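Local coordinates for haemagglutinin I (Physarum polycephalum, PDB 3A5P), which is a lectin of a slime mould that probably binds carbohydrate through a minimal recognition domain of the legume lectin fold, at residues A[16-21]-A[31-36]; A[38-43]-A[56-61]; A[48-53]-A[65-70]; A[4-9]-A[73-78]. All blocks are in the same frame, centred on the assembly; numbering follows the deposited sequence.

Contact 1: A[16-21]-A[31-36]; sequences NLALYP and YVTVTG
Ala18 pairs with Thr33 and Tyr20 with Tyr31 as the hydrogen-bonded pairs of an antiparallel ladder between 16-21 and 31-36. Ala18 O takes the bond from Thr33 N at 2.8 Å, almost straight at 176°. Thr35 N adds a bond to Asn16 O just beyond the strand ends.

Among the polar side chains, Thr33 OG1 stands 3.0 Å from Ala18 O, close enough to donate to it, though a water bound to OG1 competes for the same proton; chi1 of 59° sets the hydroxyl between its own N and carbonyl carbon, and the small Ala18 suits the site beside it. The same OG1 meets the edge of the Tyr20 ring, 3.4 Å from CE2. That water links Asn16 O to Thr33 OG1; another joins Asn16 OD1 to Thr35 OG1.

The apolar contacts lie on the other face. Leu17 CD1 reaches Val32 CG1 at 3.6 Å and also meets Val34 CG2, while Leu19 CD1 touches Val32 CG2; branched aliphatic residues fill this layer well.

Within the chain, strand 17-20 is an outermost strand of the five-stranded sheet, with 30-34 and then 40-43 following inward. The leucine and valine face packs on strands 3-10 and 74-81, and on the opposite face Tyr20 stacks on Tyr20 of the second subunit.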
loop_
_atom_site.group_PDB
_atom_site.type_symbol
_atom_site.label_atom_id
_atom_site.label_comp_id
_atom_site.label_asym_id
_atom_site.label_seq_id
_atom_site.Cartn_x
_atom_site.Cartn_y
_atom_site.Cartn_z
ATOM N N ASN A 16 0.860 -6.665 12.598
ATOM C CA ASN A 16 0.116 -6.676 11.336
ATOM C C ASN A 16 -0.121 -5.274 10.804
ATOM O O ASN A 16 -0.376 -5.101 9.605
ATOM C CB ASN A 16 -1.232 -7.390 11.460
ATOM C CG ASN A 16 -1.075 -8.898 11.646
ATOM O OD1 ASN A 16 -0.219 -9.516 11.025
ATOM N ND2 ASN A 16 -1.913 -9.488 12.497
ATOM N N LEU A 17 -0.038 -4.292 11.695
ATOM C CA LEU A 17 -0.373 -2.902 11.378
ATOM C C LEU A 17 0.906 -2.064 11.361
ATOM O O LEU A 17 1.691 -2.093 12.321
ATOM C CB LEU A 17 -1.361 -2.330 12.406
ATOM C CG LEU A 17 -1.577 -0.803 12.453
ATOM C CD1 LEU A 17 -2.196 -0.292 11.137
ATOM C CD2 LEU A 17 -2.434 -0.409 13.644
ATOM N N ALA A 18 1.129 -1.353 10.254
ATOM C CA ALA A 18 2.298 -0.476 10.156
ATOM C C ALA A 18 2.115 0.678 9.174
ATOM O O ALA A 18 1.391 0.570 8.184
ATOM C CB ALA A 18 3.536 -1.273 9.766
ATOM N N LEU A 19 2.840 1.756 9.435
ATOM C CA LEU A 19 2.901 2.904 8.522
ATOM C C LEU A 19 4.235 2.898 7.759
ATOM O O LEU A 19 5.299 2.704 8.367
ATOM C CB LEU A 19 2.792 4.196 9.331
ATOM C CG LEU A 19 2.984 5.546 8.619
ATOM C CD1 LEU A 19 1.811 5.876 7.697
ATOM C CD2 LEU A 19 3.185 6.655 9.679
ATOM N N TYR A 20 4.163 3.122 6.444
ATOM C CA TYR A 20 5.343 3.309 5.570
ATOM C C TYR A 20 5.151 4.517 4.625
ATOM O O TYR A 20 4.099 4.650 3.985
ATOM C CB TYR A 20 5.589 2.073 4.698
ATOM C CG TYR A 20 5.778 0.805 5.496
ATOM C CD1 TYR A 20 6.950 0.591 6.220
ATOM C CD2 TYR A 20 4.766 -0.147 5.575
ATOM C CE1 TYR A 20 7.127 -0.550 7.004
ATOM C CE2 TYR A 20 4.943 -1.319 6.339
ATOM C CZ TYR A 20 6.121 -1.513 7.039
ATOM O OH TYR A 20 6.307 -2.635 7.830
ATOM N N PRO A 21 6.163 5.400 4.536
ATOM C CA PRO A 21 7.303 5.525 5.444
ATOM C C PRO A 21 6.804 6.194 6.740
ATOM O O PRO A 21 5.882 7.051 6.687
ATOM C CB PRO A 21 8.271 6.440 4.666
ATOM C CG PRO A 21 7.362 7.310 3.854
ATOM C CD PRO A 21 6.208 6.396 3.452
ATOM N N TYR A 31 1.419 5.360 3.692
ATOM C CA TYR A 31 0.641 4.138 3.447
ATOM C C TYR A 31 0.473 3.439 4.772
ATOM O O TYR A 31 1.472 3.105 5.434
ATOM C CB TYR A 31 1.394 3.248 2.444
ATOM C CG TYR A 31 1.636 3.928 1.110
ATOM C CD1 TYR A 31 0.679 3.865 0.094
ATOM C CD2 TYR A 31 2.794 4.661 0.878
ATOM C CE1 TYR A 31 0.875 4.489 -1.121
ATOM C CE2 TYR A 31 3.004 5.314 -0.352
ATOM C CZ TYR A 31 2.042 5.210 -1.347
ATOM O OH TYR A 31 2.236 5.843 -2.553
ATOM N N VAL A 32 -0.779 3.260 5.194
ATOM C CA VAL A 32 -1.047 2.460 6.387
ATOM C C VAL A 32 -1.451 1.064 5.934
ATOM O O VAL A 32 -2.444 0.898 5.207
ATOM C CB VAL A 32 -2.128 3.079 7.320
ATOM C CG1 VAL A 32 -2.403 2.144 8.495
ATOM C CG2 VAL A 32 -1.640 4.411 7.847
ATOM N N THR A 33 -0.667 0.079 6.366
ATOM C CA THR A 33 -0.814 -1.285 5.894
ATOM C C THR A 33 -1.299 -2.193 7.016
ATOM O O THR A 33 -0.880 -2.037 8.159
ATOM C CB THR A 33 0.523 -1.841 5.327
ATOM O OG1 THR A 33 1.544 -1.806 6.356
ATOM C CG2 THR A 33 0.947 -1.023 4.072
ATOM N N VAL A 34 -2.204 -3.108 6.683
ATOM C CA VAL A 34 -2.701 -4.114 7.644
ATOM C C VAL A 34 -2.721 -5.427 6.883
ATOM O O VAL A 34 -3.387 -5.543 5.832
ATOM C CB VAL A 34 -4.154 -3.798 8.150
ATOM C CG1 VAL A 34 -4.606 -4.858 9.187
ATOM C CG2 VAL A 34 -4.248 -2.393 8.735
ATOM N N THR A 35 -1.986 -6.407 7.394
ATOM C CA THR A 35 -1.827 -7.676 6.698
ATOM C C THR A 35 -3.187 -8.263 6.353
ATOM O O THR A 35 -4.062 -8.388 7.241
ATOM C CB THR A 35 -1.058 -8.655 7.583
ATOM O OG1 THR A 35 0.284 -8.176 7.758
ATOM C CG2 THR A 35 -1.056 -10.058 6.959
ATOM N N GLY A 36 -3.369 -8.588 5.068
ATOM C CA GLY A 36 -4.594 -9.225 4.589
ATOM C C GLY A 36 -5.522 -8.227 3.910
ATOM O O GLY A 36 -6.486 -8.616 3.247
HETATM O O HOH W 1 1.594 -4.040 8.025
HETATM O O HOH W 2 1.932 -9.759 9.080
#

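Contact 2: A[38-43]-A[56-61]; sequences APITFS and ITVHNG
Val58 fits between Ile40 and Phe42, and its side chain can be followed outward from the strand. CB lies beside Thr41 O, 4.2 Å away, above the backbone ladder. With CG1 anti to the backbone N (chi1 179°), that methyl turns to Ile40 and comes 3.5 Å from its CG2, the two side chains pointing the same way. CG2 takes the other direction and rests 3.9 Å from Phe42 CD1 and about as far from CE1. Two methyls on one beta-branched carbon thus serve two neighbours. Ile56 CG2 adds to this layer, coming against the edge of the Phe42 ring and 3.9 Å from Phe42 CB.

Backbone bonds pair Thr41 with His59 and Ser43 with Thr57, and Gly61 N reaches Pro39 O at the end; the positive phi of Gly61 favours glycine there. Polar residues occupy the other face, where one water joins Ser43 OG, Thr57 O and His59 ND1, lying in the plane of the imidazole at its edge and 2.9 Å from ND1. The far nitrogen, His59 NE2, bonds to Ala104 O of the second subunit.

Such an antiparallel pair, one face mainly apolar and turned to the other sheet, the other polar, with Thr41 and His59 meeting the second subunit, belongs to a beta sandwich: Phe42 packs on Trp3 and Val5 of the other sheet, consistent with the legume lectin fold.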
loop_
_atom_site.group_PDB
_atom_site.type_symbol
_atom_site.label_atom_id
_atom_site.label_comp_id
_atom_site.label_asym_id
_atom_site.label_seq_id
_atom_site.Cartn_x
_atom_site.Cartn_y
_atom_site.Cartn_z
ATOM N N ALA A 38 -6.111 -4.221 1.795
ATOM C CA ALA A 38 -5.568 -3.181 0.915
ATOM C C ALA A 38 -4.993 -2.023 1.737
ATOM O O ALA A 38 -5.601 -1.622 2.747
ATOM C CB ALA A 38 -6.634 -2.699 -0.046
ATOM N N PRO A 39 -3.800 -1.502 1.342
ATOM C CA PRO A 39 -3.259 -0.332 2.031
ATOM C C PRO A 39 -4.214 0.857 1.936
ATOM O O PRO A 39 -4.957 0.992 0.953
ATOM C CB PRO A 39 -1.949 -0.028 1.276
ATOM C CG PRO A 39 -1.541 -1.370 0.680
ATOM C CD PRO A 39 -2.884 -2.000 0.295
ATOM N N ILE A 40 -4.224 1.663 2.986
ATOM C CA ILE A 40 -4.874 2.961 2.966
ATOM C C ILE A 40 -3.798 3.983 2.601
ATOM O O ILE A 40 -2.790 4.070 3.294
ATOM C CB ILE A 40 -5.458 3.306 4.362
ATOM C CG1 ILE A 40 -6.389 2.186 4.870
ATOM C CG2 ILE A 40 -6.118 4.732 4.376
ATOM C CD1 ILE A 40 -6.646 2.285 6.357
ATOM N N THR A 41 -4.004 4.733 1.516
ATOM C CA THR A 41 -3.035 5.741 1.068
ATOM C C THR A 41 -3.468 7.145 1.506
ATOM O O THR A 41 -4.635 7.518 1.369
ATOM C CB THR A 41 -2.830 5.713 -0.498
ATOM O OG1 THR A 41 -2.418 4.403 -0.901
ATOM C CG2 THR A 41 -1.771 6.758 -0.941
ATOM N N PHE A 42 -2.526 7.891 2.067
ATOM C CA PHE A 42 -2.721 9.293 2.428
ATOM C C PHE A 42 -1.835 10.097 1.491
ATOM O O PHE A 42 -0.653 9.808 1.367
ATOM C CB PHE A 42 -2.253 9.546 3.873
ATOM C CG PHE A 42 -3.045 8.809 4.912
ATOM C CD1 PHE A 42 -3.976 9.491 5.700
ATOM C CD2 PHE A 42 -2.857 7.441 5.118
ATOM C CE1 PHE A 42 -4.726 8.808 6.673
ATOM C CE2 PHE A 42 -3.607 6.750 6.079
ATOM C CZ PHE A 42 -4.530 7.437 6.863
ATOM N N SER A 43 -2.394 11.098 0.828
ATOM C CA SER A 43 -1.594 11.877 -0.135
ATOM C C SER A 43 -2.253 13.210 -0.457
ATOM O O SER A 43 -3.398 13.460 -0.067
ATOM C CB SER A 43 -1.349 11.065 -1.429
ATOM O OG SER A 43 -2.535 10.938 -2.208
ATOM N N ILE A 56 -5.500 16.485 3.206
ATOM C CA ILE A 56 -4.933 15.151 3.014
ATOM C C ILE A 56 -6.057 14.291 2.427
ATOM O O ILE A 56 -7.133 14.160 3.034
ATOM C CB ILE A 56 -4.467 14.512 4.347
ATOM C CG1 ILE A 56 -3.538 15.461 5.118
ATOM C CG2 ILE A 56 -3.740 13.144 4.049
ATOM C CD1 ILE A 56 -3.307 15.047 6.616
ATOM N N THR A 57 -5.804 13.720 1.254
ATOM C CA THR A 57 -6.751 12.822 0.589
ATOM C C THR A 57 -6.467 11.376 0.983
ATOM O O THR A 57 -5.313 10.974 1.108
ATOM C CB THR A 57 -6.677 12.979 -0.915
ATOM O OG1 THR A 57 -7.033 14.330 -1.229
ATOM C CG2 THR A 57 -7.637 12.015 -1.603
ATOM N N VAL A 58 -7.534 10.632 1.231
ATOM C CA VAL A 58 -7.415 9.249 1.687
ATOM C C VAL A 58 -8.004 8.323 0.633
ATOM O O VAL A 58 -9.160 8.514 0.191
ATOM C CB VAL A 58 -8.104 9.064 3.057
ATOM C CG1 VAL A 58 -8.004 7.599 3.546
ATOM C CG2 VAL A 58 -7.485 10.007 4.073
ATOM N N HIS A 59 -7.195 7.347 0.206
ATOM C CA HIS A 59 -7.679 6.273 -0.651
ATOM C C HIS A 59 -7.749 4.954 0.119
ATOM O O HIS A 59 -6.791 4.555 0.807
ATOM C CB HIS A 59 -6.802 6.129 -1.897
ATOM C CG HIS A 59 -7.061 7.181 -2.923
ATOM N ND1 HIS A 59 -6.510 8.439 -2.849
ATOM C CD2 HIS A 59 -7.838 7.170 -4.033
ATOM C CE1 HIS A 59 -6.932 9.163 -3.872
ATOM N NE2 HIS A 59 -7.731 8.412 -4.611
ATOM N N ASN A 60 -8.890 4.295 0.031
ATOM C CA ASN A 60 -9.056 2.966 0.625
ATOM C C ASN A 60 -8.839 1.946 -0.500
ATOM O O ASN A 60 -9.730 1.704 -1.328
ATOM C CB ASN A 60 -10.443 2.856 1.273
ATOM C CG ASN A 60 -10.606 1.605 2.131
ATOM O OD1 ASN A 60 -9.666 0.815 2.310
ATOM N ND2 ASN A 60 -11.813 1.417 2.655
ATOM N N GLY A 61 -7.630 1.376 -0.562
ATOM C CA GLY A 61 -7.239 0.598 -1.735
ATOM C C GLY A 61 -7.273 1.539 -2.931
ATOM O O GLY A 61 -6.661 2.631 -2.888
HETATM O O HOH W 3 -8.372 -1.525 2.993
HETATM O O HOH W 4 -4.383 2.543 -1.382
HETATM O O HOH W 5 -4.363 9.315 -1.165
#

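Contact 3: A[48-53]-A[65-70]; sequences KTVHQS and AFQLGY
Gln67 extends from its strand into the loop 48-53, where its carbonyl oxygen is gripped by two successive backbone amides. Thr49 N lies 2.7 Å from Gln67 OE1, and Val50 N lies 3.2 Å from the same atom. Both donors approach from one face of the amide plane, tilted about 20° from it. Thr49 OG1 is a longer, weak neighbour. The extended chain of Gln67, with CG anti to the backbone N (chi1 -171°), carries the amide far enough to meet the loop.

Packing is close around this grip. Val50 lays CG1 3.5 Å from Gln67 O and CG2 3.8 Å from Gly69 CA, while Gln52 OE1 comes 3.5 Å from that same CA; the bare glycine lets both side chains settle against the strand. Gln52 CB also lies against Tyr70 N.

The outer side is looser. Lys48 passes Gln67 OE1 with CA and CG, then bends back to brace the loop from within: Lys48 NZ bonds Gln52 O at 2.9 Å, and Val50 O as well. Lys48 and Thr49 are exposed.

Gln67 NE2 bonds Pro47 O and Thr57 OG1, so both ends of the amide are engaged. A loop without regular structure is therefore tied to the strand by a neutral side chain that both donates and accepts, together with the packing of Val50 and Gln52, and no opposite charge is needed to hold both a carbonyl and amide groups.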
loop_
_atom_site.group_PDB
_atom_site.type_symbol
_atom_site.label_atom_id
_atom_site.label_comp_id
_atom_site.label_asym_id
_atom_site.label_seq_id
_atom_site.Cartn_x
_atom_site.Cartn_y
_atom_site.Cartn_z
ATOM N N LYS A 48 -8.563 20.411 -3.659
ATOM C CA LYS A 48 -9.015 20.619 -2.287
ATOM C C LYS A 48 -10.528 20.820 -2.283
ATOM O O LYS A 48 -11.033 21.731 -2.953
ATOM C CB LYS A 48 -8.316 21.807 -1.633
ATOM C CG LYS A 48 -8.740 22.013 -0.178
ATOM C CD LYS A 48 -7.722 22.795 0.648
ATOM C CE LYS A 48 -7.824 24.306 0.436
ATOM N NZ LYS A 48 -9.158 24.831 0.812
ATOM N N THR A 49 -11.240 19.950 -1.563
ATOM C CA THR A 49 -12.681 20.105 -1.334
ATOM C C THR A 49 -13.011 20.577 0.082
ATOM O O THR A 49 -14.087 21.134 0.320
ATOM C CB THR A 49 -13.487 18.810 -1.606
ATOM O OG1 THR A 49 -12.980 17.745 -0.795
ATOM C CG2 THR A 49 -13.442 18.412 -3.091
ATOM N N VAL A 50 -12.095 20.343 1.026
ATOM C CA VAL A 50 -12.297 20.759 2.423
ATOM C C VAL A 50 -12.162 22.277 2.599
ATOM O O VAL A 50 -11.510 22.945 1.781
ATOM C CB VAL A 50 -11.331 20.019 3.389
ATOM C CG1 VAL A 50 -11.619 18.520 3.392
ATOM C CG2 VAL A 50 -9.878 20.282 3.007
ATOM N N HIS A 51 -12.761 22.803 3.674
ATOM C CA HIS A 51 -12.734 24.247 3.928
ATOM C C HIS A 51 -11.432 24.754 4.556
ATOM O O HIS A 51 -11.088 25.935 4.418
ATOM C CB HIS A 51 -13.969 24.688 4.739
ATOM C CG HIS A 51 -15.254 24.612 3.969
ATOM N ND1 HIS A 51 -16.488 24.560 4.581
ATOM C CD2 HIS A 51 -15.496 24.573 2.636
ATOM C CE1 HIS A 51 -17.434 24.485 3.662
ATOM N NE2 HIS A 51 -16.858 24.491 2.472
ATOM N N GLN A 52 -10.685 23.867 5.220
ATOM C CA GLN A 52 -9.414 24.246 5.843
ATOM C C GLN A 52 -8.365 24.648 4.806
ATOM O O GLN A 52 -8.526 24.345 3.623
ATOM C CB GLN A 52 -8.880 23.126 6.745
ATOM C CG GLN A 52 -9.765 22.816 7.966
ATOM C CD GLN A 52 -11.032 22.034 7.624
ATOM O OE1 GLN A 52 -11.136 21.411 6.559
ATOM N NE2 GLN A 52 -11.997 22.039 8.548
ATOM N N SER A 53 -7.312 25.338 5.258
ATOM C CA SER A 53 -6.209 25.785 4.387
ATOM C C SER A 53 -5.554 24.626 3.635
ATOM O O SER A 53 -5.245 24.747 2.441
ATOM C CB SER A 53 -5.116 26.495 5.192
ATOM O OG SER A 53 -5.627 27.566 5.976
ATOM N N ALA A 65 -11.674 7.564 -0.556
ATOM C CA ALA A 65 -12.538 7.404 0.612
ATOM C C ALA A 65 -13.124 8.758 1.042
ATOM O O ALA A 65 -14.356 8.919 1.118
ATOM C CB ALA A 65 -11.761 6.757 1.755
ATOM N N PHE A 66 -12.247 9.725 1.303
ATOM C CA PHE A 66 -12.631 11.087 1.723
ATOM C C PHE A 66 -11.407 11.970 1.790
ATOM O O PHE A 66 -10.280 11.488 1.620
ATOM C CB PHE A 66 -13.362 11.107 3.092
ATOM C CG PHE A 66 -12.809 10.131 4.113
ATOM C CD1 PHE A 66 -11.602 10.389 4.778
ATOM C CD2 PHE A 66 -13.497 8.945 4.406
ATOM C CE1 PHE A 66 -11.087 9.473 5.723
ATOM C CE2 PHE A 66 -12.989 8.025 5.344
ATOM C CZ PHE A 66 -11.786 8.300 6.005
ATOM N N GLN A 67 -11.618 13.252 2.079
ATOM C CA GLN A 67 -10.517 14.171 2.250
ATOM C C GLN A 67 -10.613 14.796 3.626
ATOM O O GLN A 67 -11.725 15.106 4.100
ATOM C CB GLN A 67 -10.569 15.251 1.174
ATOM C CG GLN A 67 -9.339 16.141 1.119
ATOM C CD GLN A 67 -9.415 17.117 -0.058
ATOM O OE1 GLN A 67 -9.875 18.249 0.102
ATOM N NE2 GLN A 67 -9.014 16.655 -1.248
ATOM N N LEU A 68 -9.448 14.987 4.244
ATOM C CA LEU A 68 -9.300 15.594 5.560
ATOM C C LEU A 68 -8.698 16.991 5.397
ATOM O O LEU A 68 -7.922 17.231 4.471
ATOM C CB LEU A 68 -8.314 14.782 6.390
ATOM C CG LEU A 68 -8.402 13.240 6.351
ATOM C CD1 LEU A 68 -7.104 12.625 6.871
ATOM C CD2 LEU A 68 -9.576 12.798 7.192
ATOM N N GLY A 69 -9.036 17.887 6.314
ATOM C CA GLY A 69 -8.466 19.237 6.333
ATOM C C GLY A 69 -7.662 19.483 7.595
ATOM O O GLY A 69 -7.883 18.836 8.648
ATOM N N TYR A 70 -6.723 20.415 7.496
ATOM C CA TYR A 70 -5.932 20.808 8.655
ATOM C C TYR A 70 -5.386 22.233 8.538
ATOM O O TYR A 70 -5.291 22.810 7.444
ATOM C CB TYR A 70 -4.795 19.786 8.931
ATOM C CG TYR A 70 -3.652 19.793 7.928
ATOM C CD1 TYR A 70 -2.525 20.603 8.130
ATOM C CD2 TYR A 70 -3.693 18.992 6.770
ATOM C CE1 TYR A 70 -1.471 20.620 7.225
ATOM C CE2 TYR A 70 -2.625 19.006 5.836
ATOM C CZ TYR A 70 -1.522 19.833 6.078
ATOM O OH TYR A 70 -0.480 19.880 5.183
#

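Contact 4: A[4-9]-A[73-78]; sequences SVQIVD and GGVATA
Ala78, Ser4 and Gln6 have the most surface buried where strand segments 4-9 and 74-78 run parallel, their axes 26° apart. Ala78 is held through its backbone: its N reaches Gln6 O at 2.8 Å, and its O accepts from Val8 N. Its methyl lies 4.1 Å from Gln6 O on the inner face, where so small a side chain fits beside Val86 and Ile88 of the adjacent strand. Val5 and Ile7 also turn inward here, to strands 17-20 and 30-34.

Ser4 N bonds Gly74 O from above the carbonyl plane. The hydroxyl of Ser4, placed between its own N and carbonyl carbon by a chi1 of 66°, comes 3.6 Å from Val75 CG2, and a water connects OG to Gly74 O. A small polar residue suits this partly exposed place near the start of the strand.

Gln6 takes part at both levels. Its N and O bond to Ala76 O and Ala78 N, while the aliphatic part of its side chain covers the neighbouring strand: CB lies 3.6 Å from Thr77 OG1 and CG 3.5 Å from Val75 CG1. The chain then bends at chi2 (-76°), and its amide leads away from the strand; the residue is exposed. Val8 CG2 continues this outer row by meeting Thr77 CG2 at 3.8 Å.

Since each strand gives and takes bonds in turn, main-chain polarity supplies the pairing, while the side chains make the inner face apolar and the outer one mixed, with the methylene groups of Gln6 as apolar cover among hydroxyls.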
loop_
_atom_site.group_PDB
_atom_site.type_symbol
_atom_site.label_atom_id
_atom_site.label_comp_id
_atom_site.label_asym_id
_atom_site.label_seq_id
_atom_site.Cartn_x
_atom_site.Cartn_y
_atom_site.Cartn_z
ATOM N N SER A 4 1.714 14.576 9.220
ATOM C CA SER A 4 2.154 13.251 9.645
ATOM C C SER A 4 0.931 12.343 9.772
ATOM O O SER A 4 -0.214 12.817 9.675
ATOM C CB SER A 4 2.903 13.343 10.975
ATOM O OG SER A 4 2.018 13.747 12.011
ATOM N N VAL A 5 1.183 11.045 9.980
ATOM C CA VAL A 5 0.120 10.077 10.228
ATOM C C VAL A 5 0.437 9.349 11.541
ATOM O O VAL A 5 1.554 8.816 11.722
ATOM C CB VAL A 5 -0.044 9.035 9.081
ATOM C CG1 VAL A 5 -1.179 8.058 9.412
ATOM C CG2 VAL A 5 -0.328 9.732 7.738
ATOM N N GLN A 6 -0.534 9.362 12.458
ATOM C CA GLN A 6 -0.436 8.629 13.732
ATOM C C GLN A 6 -1.346 7.416 13.675
ATOM O O GLN A 6 -2.448 7.490 13.155
ATOM C CB GLN A 6 -0.880 9.510 14.889
ATOM C CG GLN A 6 0.169 10.529 15.299
ATOM C CD GLN A 6 1.281 9.880 16.091
ATOM O OE1 GLN A 6 1.028 9.098 17.033
ATOM N NE2 GLN A 6 2.515 10.169 15.711
ATOM N N ILE A 7 -0.897 6.295 14.219
ATOM C CA ILE A 7 -1.731 5.088 14.196
ATOM C C ILE A 7 -1.994 4.613 15.626
ATOM O O ILE A 7 -1.067 4.525 16.445
ATOM C CB ILE A 7 -1.131 3.973 13.285
ATOM C CG1 ILE A 7 0.297 3.623 13.725
ATOM C CG2 ILE A 7 -1.175 4.400 11.787
ATOM C CD1 ILE A 7 0.858 2.344 13.117
ATOM N N VAL A 8 -3.267 4.374 15.939
ATOM C CA VAL A 8 -3.665 3.912 17.273
ATOM C C VAL A 8 -4.293 2.549 17.075
ATOM O O VAL A 8 -5.297 2.427 16.367
ATOM C CB VAL A 8 -4.668 4.889 17.978
ATOM C CG1 VAL A 8 -5.125 4.335 19.305
ATOM C CG2 VAL A 8 -4.048 6.289 18.166
ATOM N N ASP A 9 -3.671 1.533 17.675
ATOM C CA ASP A 9 -4.098 0.156 17.512
ATOM C C ASP A 9 -4.987 -0.282 18.681
ATOM O O ASP A 9 -4.495 -0.743 19.714
ATOM C CB ASP A 9 -2.866 -0.747 17.408
ATOM C CG ASP A 9 -3.216 -2.220 17.178
ATOM O OD1 ASP A 9 -4.393 -2.563 16.952
ATOM O OD2 ASP A 9 -2.281 -3.043 17.223
ATOM N N GLY A 73 0.698 22.439 11.315
ATOM C CA GLY A 73 1.268 21.129 11.008
ATOM C C GLY A 73 0.228 20.045 11.259
ATOM O O GLY A 73 -0.168 19.811 12.402
ATOM N N GLY A 74 -0.216 19.390 10.190
ATOM C CA GLY A 74 -1.285 18.386 10.269
ATOM C C GLY A 74 -0.866 17.052 10.872
ATOM O O GLY A 74 0.268 16.607 10.701
ATOM N N VAL A 75 -1.787 16.433 11.619
ATOM C CA VAL A 75 -1.591 15.087 12.145
ATOM C C VAL A 75 -2.873 14.319 11.864
ATOM O O VAL A 75 -3.916 14.597 12.456
ATOM C CB VAL A 75 -1.289 15.084 13.679
ATOM C CG1 VAL A 75 -1.075 13.658 14.191
ATOM C CG2 VAL A 75 -0.076 15.941 13.990
ATOM N N ALA A 76 -2.812 13.390 10.910
ATOM C CA ALA A 76 -3.954 12.525 10.653
ATOM C C ALA A 76 -3.794 11.282 11.533
ATOM O O ALA A 76 -2.814 10.541 11.408
ATOM C CB ALA A 76 -4.037 12.151 9.183
ATOM N N THR A 77 -4.730 11.084 12.446
ATOM C CA THR A 77 -4.657 9.939 13.353
ATOM C C THR A 77 -5.666 8.890 12.906
ATOM O O THR A 77 -6.858 9.187 12.808
ATOM C CB THR A 77 -4.929 10.363 14.813
ATOM O OG1 THR A 77 -3.946 11.334 15.204
ATOM C CG2 THR A 77 -4.840 9.120 15.743
ATOM N N ALA A 78 -5.181 7.674 12.630
ATOM C CA ALA A 78 -6.057 6.554 12.260
ATOM C C ALA A 78 -6.148 5.604 13.439
ATOM O O ALA A 78 -5.128 5.035 13.861
ATOM C CB ALA A 78 -5.526 5.834 11.019
HETATM O O HOH W 6 2.793 16.567 11.912
#

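From the N terminus, strand 3-10 comes first, but its partner arrives only with 73-78, so contact 4 closes the longest loop and encloses the other three. Within it, contact 1 closes the hairpin of 17-20 and 30-34 before contact 2 begins. Strand 40-43 then waits for 54-60 in contact 2, while contact 3 interlocks with it: loop 48-53 lies between the segments of contact 2 and meets strand 63-70 after them. Contacts 1 and 2 join in one sheet through Val32 and Ile40, and 2 and 3 through Ile56 and Leu68. Contact 4 belongs to the opposing sheet, meeting them through Val5, Ile7 and Ala76.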